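Local structure of glutathione S-transferase domain (Xanthobacter autotrophicus, 4HZ2) at residues 23-29 with 47-53; 39-43 with 214-218; 87-93 with 116-120. The protein binds glutathione and probably acts as a glutathione S-transferase, joining glutathione to electrophilic substrates. All coordinates share one frame; numbering follows the deposited sequence.

Interaction 1: 23-29 with 47-53; sequences MRIYGMN and DFEWVET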
loop_
_atom_site.group_PDB
_atom_site.type_symbol
_atom_site.label_atom_id
_atom_site.label_comp_id
_atom_site.label_asym_id
_atom_site.label_seq_id
_atom_site.Cartn_x
_atom_site.Cartn_y
_atom_site.Cartn_z
ATOM N N MET B 23 -9.743 -10.957 22.108
ATOM C CA MET B 23 -9.115 -10.588 20.825
ATOM C C MET B 23 -8.216 -11.697 20.264
ATOM O O MET B 23 -7.492 -12.342 21.020
ATOM C CB MET B 23 -8.328 -9.292 21.008
ATOM C CG MET B 23 -7.831 -8.648 19.731
ATOM S SD MET B 23 -6.936 -7.117 20.071
ATOM C CE MET B 23 -8.239 -5.986 20.533
ATOM N N ARG B 24 -8.267 -11.911 18.945
ATOM C CA ARG B 24 -7.496 -12.976 18.278
ATOM C C ARG B 24 -6.696 -12.402 17.127
ATOM O O ARG B 24 -7.178 -11.527 16.424
ATOM C CB ARG B 24 -8.427 -14.075 17.714
ATOM C CG ARG B 24 -8.811 -15.171 18.694
ATOM C CD ARG B 24 -9.913 -16.079 18.151
ATOM N NE ARG B 24 -11.237 -15.549 18.458
ATOM C CZ ARG B 24 -12.186 -15.323 17.553
ATOM N NH1 ARG B 24 -11.973 -15.608 16.276
ATOM N NH2 ARG B 24 -13.358 -14.827 17.927
ATOM N N ILE B 25 -5.460 -12.857 16.939
ATOM C CA ILE B 25 -4.732 -12.553 15.696
ATOM C C ILE B 25 -4.602 -13.858 14.907
ATOM O O ILE B 25 -4.030 -14.847 15.401
ATOM C CB ILE B 25 -3.302 -12.011 15.910
ATOM C CG1 ILE B 25 -3.276 -10.796 16.832
ATOM C CG2 ILE B 25 -2.628 -11.668 14.573
ATOM C CD1 ILE B 25 -1.861 -10.261 17.070
ATOM N N TYR B 26 -5.129 -13.860 13.687
ATOM C CA TYR B 26 -4.850 -14.948 12.741
ATOM C C TYR B 26 -3.585 -14.574 12.001
ATOM O O TYR B 26 -3.546 -13.528 11.344
ATOM C CB TYR B 26 -6.005 -15.118 11.754
ATOM C CG TYR B 26 -7.256 -15.616 12.432
ATOM C CD1 TYR B 26 -8.062 -14.756 13.189
ATOM C CD2 TYR B 26 -7.626 -16.950 12.328
ATOM C CE1 TYR B 26 -9.193 -15.231 13.832
ATOM C CE2 TYR B 26 -8.751 -17.431 12.959
ATOM C CZ TYR B 26 -9.527 -16.569 13.706
ATOM O OH TYR B 26 -10.639 -17.086 14.311
ATOM N N GLY B 27 -2.558 -15.420 12.116
ATOM C CA GLY B 27 -1.274 -15.115 11.499
ATOM C C GLY B 27 -0.392 -16.320 11.274
ATOM O O GLY B 27 -0.729 -17.437 11.658
ATOM N N MET B 28 0.751 -16.078 10.634
ATOM C CA MET B 28 1.736 -17.103 10.347
ATOM C C MET B 28 2.999 -16.740 11.107
ATOM O O MET B 28 3.505 -15.630 10.976
ATOM C CB MET B 28 2.037 -17.124 8.841
ATOM C CG MET B 28 0.865 -17.557 7.988
ATOM S SD MET B 28 1.248 -17.314 6.239
ATOM C CE MET B 28 -0.354 -17.665 5.508
ATOM N N ASN B 29 3.499 -17.666 11.909
ATOM C CA ASN B 29 4.731 -17.469 12.662
ATOM C C ASN B 29 5.873 -17.199 11.675
ATOM O O ASN B 29 6.068 -17.978 10.740
ATOM C CB ASN B 29 5.024 -18.745 13.457
ATOM C CG ASN B 29 6.115 -18.553 14.493
ATOM O OD1 ASN B 29 6.550 -17.432 14.748
ATOM N ND2 ASN B 29 6.545 -19.648 15.114
ATOM N N ASP B 47 -4.199 -7.499 25.240
ATOM C CA ASP B 47 -4.035 -8.947 25.282
ATOM C C ASP B 47 -4.698 -9.573 24.056
ATOM O O ASP B 47 -5.771 -9.129 23.625
ATOM C CB ASP B 47 -4.678 -9.514 26.549
ATOM C CG ASP B 47 -3.718 -9.553 27.714
ATOM O OD1 ASP B 47 -2.492 -9.523 27.474
ATOM O OD2 ASP B 47 -4.185 -9.618 28.865
ATOM N N PHE B 48 -4.082 -10.614 23.506
ATOM C CA PHE B 48 -4.664 -11.306 22.356
ATOM C C PHE B 48 -4.288 -12.778 22.363
ATOM O O PHE B 48 -3.312 -13.179 23.006
ATOM C CB PHE B 48 -4.221 -10.673 21.027
ATOM C CG PHE B 48 -2.727 -10.594 20.861
ATOM C CD1 PHE B 48 -2.007 -9.505 21.347
ATOM C CD2 PHE B 48 -2.031 -11.621 20.241
ATOM C CE1 PHE B 48 -0.625 -9.442 21.202
ATOM C CE2 PHE B 48 -0.651 -11.566 20.109
ATOM C CZ PHE B 48 0.051 -10.473 20.584
ATOM N N GLU B 49 -5.090 -13.576 21.664
ATOM C CA GLU B 49 -4.787 -14.973 21.415
ATOM C C GLU B 49 -4.291 -15.111 19.977
ATOM O O GLU B 49 -4.899 -14.575 19.048
ATOM C CB GLU B 49 -6.050 -15.810 21.623
ATOM C CG GLU B 49 -6.027 -17.190 20.986
ATOM C CD GLU B 49 -7.332 -17.953 21.196
ATOM O OE1 GLU B 49 -8.159 -17.517 22.032
ATOM O OE2 GLU B 49 -7.528 -18.998 20.530
ATOM N N TRP B 50 -3.190 -15.836 19.795
ATOM C CA TRP B 50 -2.664 -16.130 18.474
ATOM C C TRP B 50 -3.277 -17.411 17.893
ATOM O O TRP B 50 -3.351 -18.444 18.581
ATOM C CB TRP B 50 -1.150 -16.292 18.573
ATOM C CG TRP B 50 -0.461 -16.584 17.281
ATOM C CD1 TRP B 50 -0.195 -17.810 16.749
ATOM C CD2 TRP B 50 0.066 -15.621 16.362
ATOM N NE1 TRP B 50 0.458 -17.673 15.549
ATOM C CE2 TRP B 50 0.634 -16.339 15.289
ATOM C CE3 TRP B 50 0.107 -14.220 16.339
ATOM C CZ2 TRP B 50 1.246 -15.707 14.209
ATOM C CZ3 TRP B 50 0.727 -13.591 15.258
ATOM C CH2 TRP B 50 1.281 -14.336 14.213
ATOM N N VAL B 51 -3.709 -17.322 16.633
ATOM C CA VAL B 51 -4.245 -18.454 15.889
ATOM C C VAL B 51 -3.367 -18.698 14.665
ATOM O O VAL B 51 -3.434 -17.955 13.672
ATOM C CB VAL B 51 -5.693 -18.206 15.430
ATOM C CG1 VAL B 51 -6.263 -19.466 14.774
ATOM C CG2 VAL B 51 -6.550 -17.763 16.605
ATOM N N GLU B 52 -2.520 -19.715 14.752
ATOM C CA GLU B 52 -1.631 -20.066 13.644
ATOM C C GLU B 52 -2.475 -20.508 12.453
ATOM O O GLU B 52 -3.281 -21.454 12.553
ATOM C CB GLU B 52 -0.647 -21.170 14.064
ATOM C CG GLU B 52 0.373 -21.497 12.993
ATOM C CD GLU B 52 1.392 -20.386 12.778
ATOM O OE1 GLU B 52 1.688 -19.635 13.737
ATOM O OE2 GLU B 52 1.901 -20.260 11.641
ATOM N N THR B 53 -2.314 -19.814 11.335
ATOM C CA THR B 53 -3.166 -19.993 10.164
ATOM C C THR B 53 -2.296 -20.390 8.992
ATOM O O THR B 53 -1.309 -19.723 8.707
ATOM C CB THR B 53 -3.920 -18.680 9.844
ATOM O OG1 THR B 53 -4.740 -18.326 10.967
ATOM C CG2 THR B 53 -4.824 -18.825 8.627
HETATM O O HOH W 1 4.632 -20.292 10.162
#
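I25 and F48 meet on the face of the sheet that also carries W50: the I25 chain runs obliquely against the ring, and its CD1 sits over one face, 3.7 Å from the F48 centroid, as a CH-pi contact. On the same side the W50 indole, with CG anti to the backbone N (chi1 -179°), folds back over the partner strand and brings CZ2 to 3.4 Å from G27 C. A side chain at G27 would run into that ring, which is consistent with glycine at this position. W50 NE1 donates a hydrogen bond, in the plane of the indole, to E52 OE1 at 2.9 Å, while E52 OE2 takes the N29 backbone N on its syn lone pair, at 3.1 Å. With an alanine at W50 the ring over G27 would be gone, and the E52 carboxylate, without NE1, would probably be freer to turn away from N29. On the other face Y26 and V51 lie side by side, V51 CB 4.2 Å from the Y26 ring centroid. R24 and E49 run alongside there, charged ends not in contact. Parallel-strand bonds alternate beneath, from E49 N to M23 O through to T53 N to G27 O. The strands are the outer elements of the beta-alpha-beta unit of the thioredoxin-like domain; its crossover helix 32-43 packs on the I25 and W50 face, helix 63-68 touches Y26, and strand 76-78 pairs with 24-27 along its other edge.

Interaction 2: 39-43 with 214-218; sequences QILSL and PGINL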
loop_
_atom_site.group_PDB
_atom_site.type_symbol
_atom_site.label_atom_id
_atom_site.label_comp_id
_atom_site.label_asym_id
_atom_site.label_seq_id
_atom_site.Cartn_x
_atom_site.Cartn_y
_atom_site.Cartn_z
ATOM N N GLN B 39 2.950 -6.689 17.333
ATOM C CA GLN B 39 3.771 -5.685 17.967
ATOM C C GLN B 39 2.975 -4.453 18.382
ATOM O O GLN B 39 3.173 -3.932 19.492
ATOM C CB GLN B 39 4.903 -5.270 17.009
ATOM C CG GLN B 39 5.896 -4.278 17.593
ATOM C CD GLN B 39 6.704 -4.884 18.742
ATOM O OE1 GLN B 39 7.760 -5.538 18.540
ATOM N NE2 GLN B 39 6.223 -4.672 19.952
ATOM N N ILE B 40 2.080 -3.953 17.517
ATOM C CA ILE B 40 1.306 -2.772 17.926
ATOM C C ILE B 40 0.282 -3.123 19.020
ATOM O O ILE B 40 0.013 -2.304 19.896
ATOM C CB ILE B 40 0.608 -2.078 16.732
ATOM C CG1 ILE B 40 0.161 -0.675 17.109
ATOM C CG2 ILE B 40 -0.520 -2.935 16.169
ATOM C CD1 ILE B 40 1.311 0.252 17.461
ATOM N N LEU B 41 -0.288 -4.323 18.977
ATOM C CA LEU B 41 -1.188 -4.745 20.077
ATOM C C LEU B 41 -0.463 -4.795 21.426
ATOM O O LEU B 41 -0.971 -4.329 22.463
ATOM C CB LEU B 41 -1.849 -6.091 19.767
ATOM C CG LEU B 41 -2.868 -6.029 18.639
ATOM C CD1 LEU B 41 -3.488 -7.392 18.382
ATOM C CD2 LEU B 41 -3.956 -5.024 18.980
ATOM N N SER B 42 0.743 -5.341 21.420
ATOM C CA SER B 42 1.500 -5.425 22.658
ATOM C C SER B 42 1.920 -4.026 23.131
ATOM O O SER B 42 1.824 -3.732 24.330
ATOM C CB SER B 42 2.694 -6.393 22.537
ATOM O OG SER B 42 3.747 -5.869 21.745
ATOM N N LEU B 43 2.350 -3.160 22.203
ATOM C CA LEU B 43 2.772 -1.790 22.551
ATOM C C LEU B 43 1.623 -0.969 23.144
ATOM O O LEU B 43 1.833 -0.070 23.970
ATOM C CB LEU B 43 3.348 -1.057 21.323
ATOM C CG LEU B 43 4.733 -1.550 20.910
ATOM C CD1 LEU B 43 5.087 -1.027 19.522
ATOM C CD2 LEU B 43 5.762 -1.097 21.951
ATOM N N PRO B 214 11.860 0.314 24.192
ATOM C CA PRO B 214 11.123 -0.538 25.115
ATOM C C PRO B 214 9.926 -1.224 24.447
ATOM O O PRO B 214 9.180 -0.597 23.689
ATOM C CB PRO B 214 10.637 0.443 26.204
ATOM C CG PRO B 214 11.558 1.608 26.121
ATOM C CD PRO B 214 11.973 1.698 24.675
ATOM N N GLY B 215 9.770 -2.522 24.687
ATOM C CA GLY B 215 8.611 -3.242 24.159
ATOM C C GLY B 215 8.752 -3.840 22.769
ATOM O O GLY B 215 7.869 -4.589 22.344
ATOM N N ILE B 216 9.849 -3.539 22.061
ATOM C CA ILE B 216 10.057 -4.077 20.721
ATOM C C ILE B 216 10.735 -5.445 20.797
ATOM O O ILE B 216 11.748 -5.617 21.497
ATOM C CB ILE B 216 10.917 -3.116 19.837
ATOM C CG1 ILE B 216 10.229 -1.757 19.709
ATOM C CG2 ILE B 216 11.189 -3.718 18.472
ATOM C CD1 ILE B 216 8.913 -1.777 18.973
ATOM N N ASN B 217 10.157 -6.408 20.077
ATOM C CA ASN B 217 10.670 -7.765 19.987
ATOM C C ASN B 217 11.027 -8.113 18.546
ATOM O O ASN B 217 10.349 -7.689 17.616
ATOM C CB ASN B 217 9.595 -8.739 20.469
ATOM C CG ASN B 217 8.885 -8.226 21.705
ATOM O OD1 ASN B 217 9.512 -8.140 22.776
ATOM N ND2 ASN B 217 7.580 -7.863 21.577
ATOM N N LEU B 218 12.081 -8.899 18.378
ATOM C CA LEU B 218 12.527 -9.329 17.063
ATOM C C LEU B 218 11.866 -10.624 16.627
ATOM O O LEU B 218 11.450 -11.440 17.470
ATOM C CB LEU B 218 14.042 -9.524 17.068
ATOM C CG LEU B 218 14.880 -8.403 17.694
ATOM C CD1 LEU B 218 16.374 -8.723 17.660
ATOM C CD2 LEU B 218 14.605 -7.087 16.954
HETATM O O HOH W 2 6.515 -8.514 18.568
HETATM O O HOH W 3 5.454 -4.384 23.469
#
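Helix 32-43, the connecting helix of the beta-alpha-beta unit in the thioredoxin-like domain, meets the loop after helix 201-211 here, so the contact joins the N-terminal domain to the C-terminal part of the chain. Q39 does most of the work with its terminal amide. CG stands opposite the backbone N (chi1 -176°) and the chain then bends at chi2, which turns the amide toward the loop backbone. Q39 OE1 accepts the N217 backbone N-H at 3.0 Å, in the carbonyl plane, on a lone pair and almost straight at 174°. Q39 NE2 donates to G215 O at 2.9 Å, tilted out of the plane of that carbonyl. One amide thus reads a donor and an acceptor of the loop backbone on either side of I216, and this pair of bonds fixes which way round it sits.

I216 crosses the Q39 side chain at about a right angle, its CD1 lying 3.8 Å from Q39 CD and also meeting L43 CD1 at 3.9 Å. G215 has a positive phi of 88°, and a CB there would clash with L43 CD2, so both backbone and packing favour glycine. Water extends the polar part: one molecule donates to G215 O at 2.7 Å, its link to S42 OG holding for one of two S42 conformers, and another lies between Q39 OE1 and N217 ND2, its bond to OE1 weak. W35, also on helix 32-43, donates from NE1 to N217 O. L181 of helix 178-187 touches both L43 and I216, while helix 88-96 packs against I40.

Interaction 3: 87-93 with 116-120; sequences ESNAILL and LFFEQ. With GSH (glutathione), chain F.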
loop_
_atom_site.group_PDB
_atom_site.type_symbol
_atom_site.label_atom_id
_atom_site.label_comp_id
_atom_site.label_asym_id
_atom_site.label_seq_id
_atom_site.Cartn_x
_atom_site.Cartn_y
_atom_site.Cartn_z
ATOM N N GLU B 87 -5.368 -6.139 6.754
ATOM C CA GLU B 87 -4.314 -5.249 6.218
ATOM C C GLU B 87 -3.395 -4.754 7.328
ATOM O O GLU B 87 -3.747 -3.869 8.119
ATOM C CB GLU B 87 -4.869 -4.071 5.390
ATOM C CG GLU B 87 -5.500 -4.516 4.082
ATOM C CD GLU B 87 -4.464 -5.154 3.169
ATOM O OE1 GLU B 87 -3.300 -4.649 3.155
ATOM O OE2 GLU B 87 -4.796 -6.140 2.472
ATOM N N SER B 88 -2.189 -5.297 7.371
ATOM C CA SER B 88 -1.293 -5.008 8.484
ATOM C C SER B 88 -1.092 -3.519 8.736
ATOM O O SER B 88 -0.989 -3.111 9.885
ATOM C CB SER B 88 0.054 -5.736 8.330
ATOM O OG SER B 88 0.749 -5.262 7.196
ATOM N N ASN B 89 -0.966 -2.708 7.680
ATOM C CA ASN B 89 -0.715 -1.297 7.916
ATOM C C ASN B 89 -1.983 -0.557 8.396
ATOM O O ASN B 89 -1.898 0.462 9.128
ATOM C CB ASN B 89 -0.103 -0.629 6.688
ATOM C CG ASN B 89 1.368 -1.040 6.449
ATOM O OD1 ASN B 89 1.957 -1.800 7.212
ATOM N ND2 ASN B 89 1.954 -0.506 5.391
ATOM N N ALA B 90 -3.155 -1.060 7.995
ATOM C CA ALA B 90 -4.443 -0.553 8.544
ATOM C C ALA B 90 -4.575 -0.957 10.000
ATOM O O ALA B 90 -5.082 -0.186 10.810
ATOM C CB ALA B 90 -5.637 -1.086 7.735
ATOM N N ILE B 91 -4.096 -2.149 10.349
ATOM C CA ILE B 91 -4.104 -2.584 11.771
ATOM C C ILE B 91 -3.167 -1.686 12.606
ATOM O O ILE B 91 -3.480 -1.278 13.729
ATOM C CB ILE B 91 -3.719 -4.065 11.885
ATOM C CG1 ILE B 91 -4.849 -4.919 11.294
ATOM C CG2 ILE B 91 -3.440 -4.476 13.342
ATOM C CD1 ILE B 91 -4.445 -6.333 10.917
ATOM N N LEU B 92 -2.010 -1.322 12.044
ATOM C CA LEU B 92 -1.136 -0.390 12.745
ATOM C C LEU B 92 -1.840 0.939 12.979
ATOM O O LEU B 92 -1.784 1.483 14.073
ATOM C CB LEU B 92 0.138 -0.101 11.935
ATOM C CG LEU B 92 1.257 -1.175 11.862
ATOM C CD1 LEU B 92 2.367 -0.835 10.842
ATOM C CD2 LEU B 92 1.818 -1.511 13.273
ATOM N N LEU B 93 -2.486 1.470 11.947
ATOM C CA LEU B 93 -3.216 2.733 12.070
ATOM C C LEU B 93 -4.367 2.636 13.054
ATOM O O LEU B 93 -4.679 3.602 13.727
ATOM C CB LEU B 93 -3.732 3.196 10.698
ATOM C CG LEU B 93 -2.670 3.756 9.743
ATOM C CD1 LEU B 93 -3.215 3.725 8.312
ATOM C CD2 LEU B 93 -2.335 5.184 10.177
ATOM N N LEU B 116 4.004 4.357 4.888
ATOM C CA LEU B 116 3.229 3.111 4.883
ATOM C C LEU B 116 2.891 2.674 3.457
ATOM O O LEU B 116 2.882 1.463 3.175
ATOM C CB LEU B 116 1.916 3.275 5.683
ATOM C CG LEU B 116 2.044 3.617 7.169
ATOM C CD1 LEU B 116 0.665 3.766 7.793
ATOM C CD2 LEU B 116 2.833 2.523 7.910
ATOM N N PHE B 117 2.572 3.620 2.556
ATOM C CA PHE B 117 2.287 3.222 1.185
ATOM C C PHE B 117 3.565 2.855 0.428
ATOM O O PHE B 117 3.581 1.897 -0.372
ATOM C CB PHE B 117 1.415 4.263 0.441
ATOM C CG PHE B 117 0.029 4.325 0.974
ATOM C CD1 PHE B 117 -0.857 3.274 0.757
ATOM C CD2 PHE B 117 -0.368 5.402 1.727
ATOM C CE1 PHE B 117 -2.160 3.295 1.284
ATOM C CE2 PHE B 117 -1.657 5.451 2.282
ATOM C CZ PHE B 117 -2.560 4.394 2.047
ATOM N N PHE B 118 4.643 3.599 0.698
ATOM C CA PHE B 118 5.956 3.178 0.204
ATOM C C PHE B 118 6.266 1.749 0.617
ATOM O O PHE B 118 6.720 0.919 -0.198
ATOM C CB PHE B 118 7.065 4.146 0.667
ATOM C CG PHE B 118 8.460 3.608 0.504
ATOM C CD1 PHE B 118 9.146 3.747 -0.709
ATOM C CD2 PHE B 118 9.129 3.024 1.592
ATOM C CE1 PHE B 118 10.450 3.270 -0.830
ATOM C CE2 PHE B 118 10.428 2.549 1.471
ATOM C CZ PHE B 118 11.098 2.698 0.257
ATOM N N GLU B 119 6.013 1.438 1.889
ATOM C CA GLU B 119 6.292 0.098 2.358
ATOM C C GLU B 119 5.513 -0.957 1.538
ATOM O O GLU B 119 6.050 -2.001 1.141
ATOM C CB GLU B 119 6.015 -0.040 3.871
ATOM C CG GLU B 119 6.486 -1.357 4.414
ATOM C CD GLU B 119 5.349 -2.392 4.586
ATOM O OE1 GLU B 119 4.164 -2.031 4.464
ATOM O OE2 GLU B 119 5.648 -3.584 4.839
ATOM N N GLN B 120 4.236 -0.718 1.314
ATOM C CA GLN B 120 3.418 -1.737 0.668
ATOM C C GLN B 120 3.691 -1.851 -0.830
ATOM O O GLN B 120 3.516 -2.915 -1.421
ATOM C CB GLN B 120 1.935 -1.435 0.927
ATOM C CG GLN B 120 1.514 -1.816 2.340
ATOM C CD GLN B 120 1.374 -3.293 2.558
ATOM O OE1 GLN B 120 0.551 -3.939 1.898
ATOM N NE2 GLN B 120 2.163 -3.853 3.510
HETATM N N1 GSH F . -1.310 -6.037 2.136
HETATM C CA1 GSH F . -1.317 -7.207 3.083
HETATM C C1 GSH F . -0.925 -6.783 4.480
HETATM O O11 GSH F . -1.551 -7.271 5.462
HETATM O O12 GSH F . 0.037 -5.959 4.623
HETATM C CB1 GSH F . -0.379 -8.318 2.622
HETATM C CG1 GSH F . -0.452 -9.456 3.619
HETATM C CD1 GSH F . 0.106 -10.745 3.059
HETATM O OE1 GSH F . 0.716 -10.747 1.987
HETATM N N2 GSH F . -0.098 -11.840 3.814
HETATM C CA2 GSH F . 0.440 -13.144 3.427
HETATM C C2 GSH F . -0.673 -14.117 3.140
HETATM O O2 GSH F . -1.687 -14.152 3.867
HETATM C CB2 GSH F . 1.490 -13.607 4.476
HETATM S SG2 GSH F . 2.812 -12.384 4.897
HETATM N N3 GSH F . -0.532 -14.926 2.082
HETATM C CA3 GSH F . -1.642 -15.232 1.182
HETATM C C3 GSH F . -2.106 -16.673 1.201
HETATM O O31 GSH F . -3.145 -16.974 0.565
HETATM O O32 GSH F . -1.439 -17.512 1.846
#
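Helices 88-93 and 116-120 run nearly antiparallel, their directions 159° apart and their axes 11.0 Å from each other at closest approach, so side chains have to bridge the space between. N89 reaches across. Its ND2 donates to E119 OE1 at 2.8 Å, meeting that oxygen on the anti side, with the amide and carboxylate planes 47° apart. Q120 NE2 binds E119 OE1 at 2.9 Å from the syn side and the opposite face of the carboxylate plane. Two N-H groups thus grip this oxygen, while E119 OE2 forms a salt bridge with K36, whose NZ also bonds N89 OD1; K36 would probably help balance the charge of this buried carboxylate. Farther along, L116 slides past N89 in the opposite direction and puts CD1 3.9 Å from L93 CG.

The contact lies where the thioredoxin-like domain meets the C-terminal helical domain, at the G-site of the GST fold. The glutathione amino group N1 gives hydrogen bonds to E87 OE1 at 2.6 Å and to Q120 OE1 at 2.8 Å. The carboxylate of the same gamma-glutamyl end lies at the start of helix 88-96: the S88 backbone N meets O11 at 2.8 Å, nearly straight, and S88 OG donates to O12 at 2.8 Å, where the helix end would probably favour the negative charge. The Q120 chain, CG anti to the carbonyl carbon (chi1 -76°), bends at chi2 and brings its amide between E119 and the ligand; by holding Q120 NE2, E119 probably acts as a second-shell residue that helps turn Q120 OE1 to the ligand amine. Helix 178-187 packs on L92, L93 and L116, helix 32-43 lies against L92 and Q120, and F117 stacks on F117 of the second subunit.

Helix 32-43 ties the three contacts together. Its L41 packs into interaction 1, with L41 CD1 3.6 Å from I25 CD1, while I40 on the same turn faces interaction 3, where I40 CB lies 3.7 Å from L92 CD2. Interactions 1 and 3 do not touch, their nearest atoms being about 7 Å apart, yet both border the glutathione pocket: M28 from interaction 1 has its side chain about 4 Å from the bound ligand, and interaction 3 grips the gamma-glutamyl end directly. Interaction 2 stands farther back, the Q39 side chain about 13 Å from glutathione. Interactions 2 and 3 both join the N-terminal domain to the C-terminal helical part.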